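Local coordinates for protein colicin-B (Escherichia coli, PDB 1RH1) that kills Escherichia coli and close relatives by forming a channel in the cytoplasmic membrane, which depolarises it and dissipates the cell's energy, at residues Gly112-Pro115 with Pro120-Val123; Lys389-Asn394 with Phe475-Thr480; Glu433-Gly438 with Val482-Val487; Val488-Ile493 with Asp503-Lys508. All coordinates share one frame; numbering follows the deposited sequence.

Contact 1 (Gly112-Pro115 with Pro120-Val123)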
loop_
_atom_site.group_PDB
_atom_site.type_symbol
_atom_site.label_atom_id
_atom_site.label_comp_id
_atom_site.label_asym_id
_atom_site.label_seq_id
_atom_site.Cartn_x
_atom_site.Cartn_y
_atom_site.Cartn_z
ATOM N N GLY A 112 0.127 -14.460 -14.760
ATOM C CA GLY A 112 1.561 -14.506 -14.520
ATOM C C GLY A 112 1.990 -13.672 -13.312
ATOM O O GLY A 112 3.160 -13.312 -13.138
ATOM N N GLY A 113 1.031 -13.353 -12.448
ATOM C CA GLY A 113 1.255 -12.563 -11.253
ATOM C C GLY A 113 1.202 -11.081 -11.530
ATOM O O GLY A 113 1.378 -10.608 -12.657
ATOM N N LEU A 114 0.949 -10.357 -10.443
ATOM C CA LEU A 114 0.942 -8.896 -10.462
ATOM C C LEU A 114 2.340 -8.315 -10.740
ATOM O O LEU A 114 3.326 -8.930 -10.323
ATOM C CB LEU A 114 0.447 -8.355 -9.113
ATOM C CG LEU A 114 -1.022 -8.414 -8.759
ATOM C CD1 LEU A 114 -1.251 -7.847 -7.382
ATOM C CD2 LEU A 114 -1.796 -7.594 -9.753
ATOM N N PRO A 115 2.518 -7.161 -11.414
ATOM C CA PRO A 115 3.787 -6.431 -11.489
ATOM C C PRO A 115 4.401 -6.148 -10.107
ATOM O O PRO A 115 5.577 -6.412 -9.803
ATOM C CB PRO A 115 3.384 -5.218 -12.252
ATOM C CG PRO A 115 2.290 -5.706 -13.146
ATOM C CD PRO A 115 1.477 -6.451 -12.137
ATOM N N PRO A 120 -2.589 -2.962 -7.688
ATOM C CA PRO A 120 -3.371 -3.319 -8.847
ATOM C C PRO A 120 -2.507 -3.394 -10.101
ATOM O O PRO A 120 -1.330 -3.034 -10.060
ATOM C CB PRO A 120 -4.426 -2.264 -8.856
ATOM C CG PRO A 120 -3.678 -1.052 -8.452
ATOM C CD PRO A 120 -2.885 -1.595 -7.303
ATOM N N ALA A 121 -3.024 -3.946 -11.192
ATOM C CA ALA A 121 -2.280 -4.043 -12.430
ATOM C C ALA A 121 -3.043 -3.228 -13.463
ATOM O O ALA A 121 -4.270 -3.109 -13.384
ATOM C CB ALA A 121 -2.204 -5.475 -12.879
ATOM N N ALA A 122 -2.356 -2.664 -14.458
ATOM C CA ALA A 122 -3.029 -1.792 -15.386
ATOM C C ALA A 122 -2.631 -2.009 -16.813
ATOM O O ALA A 122 -1.496 -2.372 -17.083
ATOM C CB ALA A 122 -2.727 -0.353 -15.042
ATOM N N VAL A 123 -3.586 -1.810 -17.716
ATOM C CA VAL A 123 -3.324 -1.797 -19.134
ATOM C C VAL A 123 -4.067 -0.619 -19.794
ATOM O O VAL A 123 -5.279 -0.494 -19.675
ATOM C CB VAL A 123 -3.767 -3.146 -19.756
ATOM C CG1 VAL A 123 -3.408 -3.116 -21.241
ATOM C CG2 VAL A 123 -3.028 -4.351 -19.161
#
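Leu114 and Pro115 close from two directions on the methyl group of Ala121. The CB of Ala121 lies 3.8 Å from Leu114 CD2 and 3.9 Å from Pro115 CD, and the two lines of approach open at about 67° as seen from that CB. The three carbons therefore form a compact, nearly equilateral triangle, with the Ala121 methyl pointing toward the loop and touched by both carbons at its flank. Only one branch of the leucine takes part in this triangle. With CG anti to the carbonyl carbon (chi1 -75°), the side chain leans across the gap; CD1 prolongs its zigzag and stays 6.1 Å from Ala121 CB, whereas CD2 branches toward the strand. The same CD2 also rests against the backbone, 4.1 Å from Ala121 N and 4.3 Å from Pro120 C. The proline offers CD, the ring carbon next to its nitrogen, so the ring reaches the methyl by its near corner. The side-chain meetings are apolar, and the contact buries a modest 122 Å². The loop of 112-115 thus folds back over the start of strand 121-128. That strand pairs antiparallel with 179-186 and 252-256, while Leu106 and Leu110 of helix 99-110 also touch Ala121. From strand 252-256, Tyr254 packs on Pro115 and Ala121 and hydrogen-bonds through OH to Gly113 O, joining the loop to the sheet.

Contact 2 (Lys389-Asn394 with Phe475-Thr480); sequences KEAIVN and FGLSAT
Leu477 meets Ala391 and Ile392 in this contact between an interhelical loop and a helix. In sequence order, Phe475 comes first: its ring lies beside helix 386-398 and makes an edge-to-face pair with Trp396. Gly476 then centres an inverse gamma turn, whose closing bond from Leu477 N to Phe475 O is weak at 3.1 Å. After this reversal the CB of Leu477 points at the opposite helix, and its two methyls divide the work. With CG beside the backbone N and anti to the carbonyl carbon (chi1 -47°), CD2 is brought against Ala391. CD2 rests 3.6 Å from Ala391 O; the C=O...CD2 angle of about 101° shows that the methyl flanks the carbonyl rather than facing its end. It also approaches Ala391 CB at 4.3 Å and Ile392 CA at 4.4 Å. The second methyl serves its own loop, with Leu477 CD1 3.6 Å from Phe475 CD1. Ser478 follows at the N-cap position, and Ala479 and Thr480 begin helix 479-495. The loop so joins the ends of two predicted transmembrane segments and lies along helix 386-398. Deeper in, Ile392 of that helix packs on Val481 and Val485 of helix 479-495 and on Tyr435 of helix 420-435.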
loop_
_atom_site.group_PDB
_atom_site.type_symbol
_atom_site.label_atom_id
_atom_site.label_comp_id
_atom_site.label_asym_id
_atom_site.label_seq_id
_atom_site.Cartn_x
_atom_site.Cartn_y
_atom_site.Cartn_z
ATOM N N LYS A 389 36.232 -20.162 31.927
ATOM C CA LYS A 389 36.266 -18.794 31.457
ATOM C C LYS A 389 37.213 -18.755 30.281
ATOM O O LYS A 389 36.820 -18.314 29.202
ATOM C CB LYS A 389 36.767 -17.896 32.565
ATOM C CG LYS A 389 36.660 -16.383 32.414
ATOM C CD LYS A 389 37.174 -15.740 33.721
ATOM C CE LYS A 389 36.186 -15.789 34.911
ATOM N NZ LYS A 389 36.821 -16.086 36.196
ATOM N N GLU A 390 38.408 -19.344 30.449
ATOM C CA GLU A 390 39.409 -19.394 29.395
ATOM C C GLU A 390 38.907 -20.041 28.108
ATOM O O GLU A 390 39.250 -19.608 27.011
ATOM C CB GLU A 390 40.619 -20.140 29.907
ATOM C CG GLU A 390 41.826 -20.092 28.966
ATOM C CD GLU A 390 42.559 -18.744 28.849
ATOM O OE1 GLU A 390 43.430 -18.496 29.694
ATOM O OE2 GLU A 390 42.292 -17.960 27.918
ATOM N N ALA A 391 38.041 -21.050 28.217
ATOM C CA ALA A 391 37.466 -21.730 27.075
ATOM C C ALA A 391 36.496 -20.847 26.321
ATOM O O ALA A 391 36.480 -20.929 25.096
ATOM C CB ALA A 391 36.712 -22.965 27.509
ATOM N N ILE A 392 35.716 -19.975 26.984
ATOM C CA ILE A 392 34.745 -19.119 26.297
ATOM C C ILE A 392 35.412 -17.984 25.541
ATOM O O ILE A 392 35.067 -17.629 24.407
ATOM C CB ILE A 392 33.777 -18.498 27.273
ATOM C CG1 ILE A 392 33.364 -19.413 28.397
ATOM C CG2 ILE A 392 32.533 -18.229 26.463
ATOM C CD1 ILE A 392 32.624 -18.768 29.583
ATOM N N VAL A 393 36.398 -17.415 26.234
ATOM C CA VAL A 393 37.211 -16.361 25.685
ATOM C C VAL A 393 37.864 -16.888 24.430
ATOM O O VAL A 393 37.574 -16.355 23.369
ATOM C CB VAL A 393 38.234 -15.949 26.730
ATOM C CG1 VAL A 393 39.244 -14.964 26.172
ATOM C CG2 VAL A 393 37.486 -15.286 27.866
ATOM N N ASN A 394 38.639 -17.976 24.510
ATOM C CA ASN A 394 39.293 -18.564 23.350
ATOM C C ASN A 394 38.372 -18.988 22.204
ATOM O O ASN A 394 38.759 -19.002 21.033
ATOM C CB ASN A 394 40.086 -19.750 23.803
ATOM C CG ASN A 394 41.380 -19.401 24.514
ATOM O OD1 ASN A 394 41.776 -20.091 25.451
ATOM N ND2 ASN A 394 42.093 -18.354 24.103
ATOM N N PHE A 475 30.016 -23.294 19.165
ATOM C CA PHE A 475 31.255 -23.326 19.899
ATOM C C PHE A 475 31.609 -24.737 20.309
ATOM O O PHE A 475 30.731 -25.554 20.615
ATOM C CB PHE A 475 31.151 -22.495 21.140
ATOM C CG PHE A 475 31.329 -21.001 20.985
ATOM C CD1 PHE A 475 31.002 -20.184 22.080
ATOM C CD2 PHE A 475 31.833 -20.446 19.805
ATOM C CE1 PHE A 475 31.182 -18.808 21.999
ATOM C CE2 PHE A 475 32.007 -19.069 19.733
ATOM C CZ PHE A 475 31.683 -18.261 20.826
ATOM N N GLY A 476 32.913 -25.026 20.276
ATOM C CA GLY A 476 33.365 -26.293 20.814
ATOM C C GLY A 476 33.511 -26.123 22.329
ATOM O O GLY A 476 34.612 -25.767 22.792
ATOM N N LEU A 477 32.431 -26.314 23.120
ATOM C CA LEU A 477 32.530 -26.125 24.574
ATOM C C LEU A 477 31.810 -27.232 25.343
ATOM O O LEU A 477 30.814 -27.785 24.860
ATOM C CB LEU A 477 31.902 -24.801 25.038
ATOM C CG LEU A 477 32.160 -23.467 24.370
ATOM C CD1 LEU A 477 31.127 -22.490 24.885
ATOM C CD2 LEU A 477 33.579 -23.002 24.609
ATOM N N SER A 478 32.275 -27.526 26.574
ATOM C CA SER A 478 31.661 -28.541 27.409
ATOM C C SER A 478 30.257 -28.167 27.901
ATOM O O SER A 478 29.836 -27.024 27.741
ATOM C CB SER A 478 32.579 -28.809 28.591
ATOM O OG SER A 478 32.418 -27.946 29.709
ATOM N N ALA A 479 29.489 -29.083 28.495
ATOM C CA ALA A 479 28.158 -28.773 28.986
ATOM C C ALA A 479 28.047 -27.755 30.119
ATOM O O ALA A 479 27.043 -27.037 30.229
ATOM C CB ALA A 479 27.481 -30.021 29.475
ATOM N N THR A 480 29.085 -27.655 30.959
ATOM C CA THR A 480 29.059 -26.735 32.091
ATOM C C THR A 480 29.046 -25.332 31.557
ATOM O O THR A 480 28.200 -24.520 31.919
ATOM C CB THR A 480 30.276 -26.862 32.979
ATOM O OG1 THR A 480 30.620 -28.230 33.026
ATOM C CG2 THR A 480 29.997 -26.388 34.390
#

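Contact 3 (Glu433-Gly438 with Val482-Val487)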
loop_
_atom_site.group_PDB
_atom_site.type_symbol
_atom_site.label_atom_id
_atom_site.label_comp_id
_atom_site.label_asym_id
_atom_site.label_seq_id
_atom_site.Cartn_x
_atom_site.Cartn_y
_atom_site.Cartn_z
ATOM N N GLU A 433 35.840 -9.281 26.730
ATOM C CA GLU A 433 35.829 -8.449 27.941
ATOM C C GLU A 433 34.465 -8.685 28.565
ATOM O O GLU A 433 33.481 -8.834 27.840
ATOM C CB GLU A 433 35.990 -7.028 27.526
ATOM C CG GLU A 433 35.887 -5.960 28.584
ATOM C CD GLU A 433 36.181 -4.557 28.036
ATOM O OE1 GLU A 433 35.975 -4.285 26.834
ATOM O OE2 GLU A 433 36.634 -3.730 28.840
ATOM N N GLY A 434 34.302 -8.755 29.867
ATOM C CA GLY A 434 32.987 -9.159 30.323
ATOM C C GLY A 434 33.200 -10.582 30.759
ATOM O O GLY A 434 32.936 -10.869 31.926
ATOM N N TYR A 435 33.664 -11.508 29.894
ATOM C CA TYR A 435 34.020 -12.822 30.409
ATOM C C TYR A 435 35.345 -12.599 31.112
ATOM O O TYR A 435 35.509 -13.058 32.230
ATOM C CB TYR A 435 34.161 -13.891 29.291
ATOM C CG TYR A 435 32.823 -14.390 28.726
ATOM C CD1 TYR A 435 31.846 -14.987 29.539
ATOM C CD2 TYR A 435 32.552 -14.219 27.374
ATOM C CE1 TYR A 435 30.615 -15.396 29.011
ATOM C CE2 TYR A 435 31.333 -14.621 26.837
ATOM C CZ TYR A 435 30.366 -15.209 27.653
ATOM O OH TYR A 435 29.159 -15.591 27.081
ATOM N N GLN A 436 36.248 -11.797 30.545
ATOM C CA GLN A 436 37.545 -11.473 31.121
ATOM C C GLN A 436 37.503 -10.529 32.313
ATOM O O GLN A 436 38.216 -10.755 33.303
ATOM C CB GLN A 436 38.409 -10.835 30.088
ATOM C CG GLN A 436 38.864 -11.794 29.036
ATOM C CD GLN A 436 40.238 -12.380 29.316
ATOM O OE1 GLN A 436 40.582 -12.855 30.408
ATOM N NE2 GLN A 436 41.039 -12.326 28.252
ATOM N N THR A 437 36.686 -9.455 32.209
ATOM C CA THR A 437 36.594 -8.453 33.275
ATOM C C THR A 437 35.256 -8.377 34.017
ATOM O O THR A 437 35.180 -7.798 35.097
ATOM C CB THR A 437 36.941 -7.041 32.706
ATOM O OG1 THR A 437 35.919 -6.723 31.785
ATOM C CG2 THR A 437 38.278 -6.965 31.970
ATOM N N GLY A 438 34.162 -8.961 33.546
ATOM C CA GLY A 438 32.893 -8.868 34.251
ATOM C C GLY A 438 32.238 -7.517 34.005
ATOM O O GLY A 438 31.357 -7.101 34.771
ATOM N N VAL A 482 28.508 -24.479 28.130
ATOM C CA VAL A 482 27.314 -24.191 27.329
ATOM C C VAL A 482 26.138 -23.725 28.191
ATOM O O VAL A 482 25.358 -22.870 27.769
ATOM C CB VAL A 482 26.932 -25.457 26.525
ATOM C CG1 VAL A 482 25.602 -25.360 25.778
ATOM C CG2 VAL A 482 28.035 -25.623 25.502
ATOM N N GLY A 483 26.028 -24.240 29.417
ATOM C CA GLY A 483 25.014 -23.756 30.327
ATOM C C GLY A 483 25.266 -22.303 30.762
ATOM O O GLY A 483 24.353 -21.476 30.745
ATOM N N PHE A 484 26.504 -21.963 31.157
ATOM C CA PHE A 484 26.848 -20.620 31.608
ATOM C C PHE A 484 26.585 -19.608 30.500
ATOM O O PHE A 484 25.932 -18.586 30.734
ATOM C CB PHE A 484 28.324 -20.550 32.013
ATOM C CG PHE A 484 28.689 -19.238 32.688
ATOM C CD1 PHE A 484 29.251 -18.192 31.949
ATOM C CD2 PHE A 484 28.434 -19.060 34.047
ATOM C CE1 PHE A 484 29.545 -16.971 32.564
ATOM C CE2 PHE A 484 28.732 -17.836 34.649
ATOM C CZ PHE A 484 29.282 -16.788 33.919
ATOM N N VAL A 485 27.064 -19.906 29.291
ATOM C CA VAL A 485 26.839 -19.016 28.185
ATOM C C VAL A 485 25.374 -19.052 27.819
ATOM O O VAL A 485 24.865 -18.024 27.384
ATOM C CB VAL A 485 27.720 -19.433 27.009
ATOM C CG1 VAL A 485 27.436 -18.632 25.757
ATOM C CG2 VAL A 485 29.158 -19.132 27.389
ATOM N N GLY A 486 24.639 -20.144 28.030
ATOM C CA GLY A 486 23.221 -20.161 27.700
ATOM C C GLY A 486 22.452 -19.220 28.606
ATOM O O GLY A 486 21.455 -18.651 28.187
ATOM N N VAL A 487 22.905 -19.064 29.857
ATOM C CA VAL A 487 22.342 -18.114 30.806
ATOM C C VAL A 487 22.776 -16.685 30.440
ATOM O O VAL A 487 21.906 -15.845 30.259
ATOM C CB VAL A 487 22.816 -18.530 32.204
ATOM C CG1 VAL A 487 22.654 -17.411 33.194
ATOM C CG2 VAL A 487 21.925 -19.648 32.707
#
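Tyr435 swings its ring across to Phe484 and Val485 with CG anti to the carbonyl carbon (chi1 -76°), while Phe484 answers with CG anti to its backbone N (chi1 -171°). The two aromatic side chains slide past each other in opposite directions and meet where Tyr435 CE1 lies 4.0 Å from Phe484 CE1. Each of these carbons is near the plane of the other ring, so the rings meet edge against edge; their planes are inclined by about 50°, and neither covers the other's face. Beyond this point the tyrosine tip reaches Val485 and crosses that side chain. Its OH sits against both branches, 3.6 Å from Val485 CG2 and 3.7 Å from Val485 CG1. On the tyrosine's own segment, Gly434 N donates to Thr437 OG1 over 3.2 Å in a bent bond. Trp440 adds an edge-to-face partner to Tyr435, and Leu472 of helix 457-472 packs on Val485. Such burial of helix 479-495 under aromatic and aliphatic side chains is characteristic of pore-forming colicin domains, whose helical bundle encloses a hydrophobic hairpin, here probably helices 457-472 and 479-495.

Contact 4 (Val488-Ile493 with Asp503-Lys508)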
loop_
_atom_site.group_PDB
_atom_site.type_symbol
_atom_site.label_atom_id
_atom_site.label_comp_id
_atom_site.label_asym_id
_atom_site.label_seq_id
_atom_site.Cartn_x
_atom_site.Cartn_y
_atom_site.Cartn_z
ATOM N N VAL A 488 24.088 -16.377 30.294
ATOM C CA VAL A 488 24.602 -15.065 29.904
ATOM C C VAL A 488 23.928 -14.533 28.679
ATOM O O VAL A 488 23.335 -13.469 28.781
ATOM C CB VAL A 488 26.108 -15.073 29.607
ATOM C CG1 VAL A 488 26.604 -13.799 28.887
ATOM C CG2 VAL A 488 26.796 -15.165 30.958
ATOM N N ILE A 489 23.946 -15.237 27.552
ATOM C CA ILE A 489 23.326 -14.660 26.381
ATOM C C ILE A 489 21.818 -14.565 26.485
ATOM O O ILE A 489 21.260 -13.673 25.853
ATOM C CB ILE A 489 23.693 -15.443 25.119
ATOM C CG1 ILE A 489 23.061 -16.806 25.041
ATOM C CG2 ILE A 489 25.215 -15.532 25.121
ATOM C CD1 ILE A 489 23.060 -17.315 23.587
ATOM N N ALA A 490 21.142 -15.398 27.298
ATOM C CA ALA A 490 19.687 -15.310 27.440
ATOM C C ALA A 490 19.317 -14.107 28.291
ATOM O O ALA A 490 18.407 -13.356 27.962
ATOM C CB ALA A 490 19.121 -16.536 28.112
ATOM N N GLY A 491 20.065 -13.895 29.372
ATOM C CA GLY A 491 19.926 -12.733 30.221
ATOM C C GLY A 491 20.327 -11.498 29.438
ATOM O O GLY A 491 19.742 -10.448 29.681
ATOM N N ALA A 492 21.261 -11.581 28.470
ATOM C CA ALA A 492 21.654 -10.422 27.680
ATOM C C ALA A 492 20.619 -10.091 26.614
ATOM O O ALA A 492 20.145 -8.960 26.582
ATOM C CB ALA A 492 22.983 -10.659 26.994
ATOM N N ILE A 493 20.189 -10.988 25.736
ATOM C CA ILE A 493 19.109 -10.673 24.812
ATOM C C ILE A 493 17.841 -10.305 25.582
ATOM O O ILE A 493 17.046 -9.462 25.169
ATOM C CB ILE A 493 18.862 -11.870 23.968
ATOM C CG1 ILE A 493 20.100 -12.130 23.177
ATOM C CG2 ILE A 493 17.682 -11.650 23.058
ATOM C CD1 ILE A 493 20.056 -13.559 22.638
ATOM N N ASP A 503 14.420 -11.971 35.422
ATOM C CA ASP A 503 13.943 -12.505 36.686
ATOM C C ASP A 503 13.697 -14.007 36.572
ATOM O O ASP A 503 14.054 -14.693 37.524
ATOM C CB ASP A 503 12.674 -11.785 37.102
ATOM C CG ASP A 503 12.925 -10.428 37.768
ATOM O OD1 ASP A 503 14.079 -10.070 38.031
ATOM O OD2 ASP A 503 11.950 -9.718 38.044
ATOM N N GLU A 504 13.179 -14.578 35.455
ATOM C CA GLU A 504 12.962 -16.023 35.283
ATOM C C GLU A 504 14.231 -16.833 35.435
ATOM O O GLU A 504 14.221 -17.912 35.996
ATOM C CB GLU A 504 12.414 -16.381 33.904
ATOM C CG GLU A 504 10.903 -16.582 33.748
ATOM C CD GLU A 504 9.998 -15.350 33.559
ATOM O OE1 GLU A 504 9.583 -14.757 34.567
ATOM O OE2 GLU A 504 9.683 -15.015 32.406
ATOM N N LEU A 505 15.334 -16.296 34.923
ATOM C CA LEU A 505 16.654 -16.887 34.986
ATOM C C LEU A 505 17.140 -17.043 36.419
ATOM O O LEU A 505 17.347 -18.163 36.881
ATOM C CB LEU A 505 17.618 -16.006 34.204
ATOM C CG LEU A 505 18.208 -16.413 32.857
ATOM C CD1 LEU A 505 17.619 -17.696 32.369
ATOM C CD2 LEU A 505 17.937 -15.308 31.860
ATOM N N ASN A 506 17.322 -15.930 37.140
ATOM C CA ASN A 506 17.759 -15.961 38.527
ATOM C C ASN A 506 16.873 -16.760 39.470
ATOM O O ASN A 506 17.346 -17.661 40.157
ATOM C CB ASN A 506 17.863 -14.541 39.087
ATOM C CG ASN A 506 19.178 -13.830 38.825
ATOM O OD1 ASN A 506 20.116 -14.370 38.236
ATOM N ND2 ASN A 506 19.263 -12.584 39.288
ATOM N N HIS A 507 15.574 -16.480 39.479
ATOM C CA HIS A 507 14.678 -17.061 40.463
ATOM C C HIS A 507 14.218 -18.484 40.172
ATOM O O HIS A 507 14.010 -19.260 41.111
ATOM C CB HIS A 507 13.450 -16.101 40.648
ATOM C CG HIS A 507 13.679 -14.791 41.448
ATOM N ND1 HIS A 507 14.505 -14.540 42.478
ATOM C CD2 HIS A 507 12.985 -13.616 41.215
ATOM C CE1 HIS A 507 14.324 -13.292 42.853
ATOM N NE2 HIS A 507 13.409 -12.737 42.092
ATOM N N LYS A 508 14.077 -18.887 38.910
ATOM C CA LYS A 508 13.664 -20.251 38.648
ATOM C C LYS A 508 14.713 -21.150 38.007
ATOM O O LYS A 508 14.598 -22.376 38.116
ATOM C CB LYS A 508 12.455 -20.263 37.755
ATOM C CG LYS A 508 11.245 -19.570 38.343
ATOM C CD LYS A 508 10.031 -19.767 37.413
ATOM C CE LYS A 508 10.233 -19.325 35.943
ATOM N NZ LYS A 508 9.017 -19.525 35.165
#
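Leu505 meets Ala490 and Gly491 almost entirely through one methyl, and the distances along its side chain show how the contact builds up. Leu505 CB points toward 488-493, but the nearest atom there, Gly491 CA, is still 5.7 Å away. CG comes closer, 4.7 Å from Gly491 N, without true packing. Of the two tips, CD1 runs alongside, 4.7 Å from Ala490 CB. CD2 completes the approach: it is 3.6 Å from both Gly491 N and Gly491 CA, and it also lies 4.1 Å from Ala490 CB. The methyl thus sits over the peptide that joins the two small residues, with the alanine methyl at one end and the glycine CA at the other. Its torsions are unusual, chi1 -108° and chi2 6°, the latter nearly eclipsing CD1 with CA; at this resolution that may reflect either strain or the fit. The leucine also opens a wider, pi-type turn at 505-508. Leu347 of helix 342-357 packs on it, while Asp503 OD1 forms a salt bridge with Lys375 and Asn506 ND2 hydrogen-bonds to Lys375 O. Helix 500-510 therefore turns an apolar residue to the buried helix and polar ones to other partners. Across the two segments the attraction is van der Waals packing, so the helices are held here by shape and dispersion alone, which may suit a channel-forming domain that probably rearranges when it inserts into the membrane.

Overall arrangement
Contact 1 stands apart, its centre 50 to 55 Å from the centres of the others, in the sheet-containing part of the protein; the remaining three lie in the helical pore-forming domain and share helix 479-495. Contact 2 joins the approach to that helix, contact 3 its middle and contact 4 its later turns. Contacts 3 and 4 are buried, whereas contacts 1 and 2 are only partly so. Contacts 2 and 3 touch through Ile392 CG2 and Val485 CG2 at 3.6 Å, and contacts 3 and 4 through Tyr435 OH and Val488 CG1 at 3.6 Å. All are apolar, but aromatic edges enter only contact 3, while a single leucine methyl on backbone dominates contacts 2 and 4.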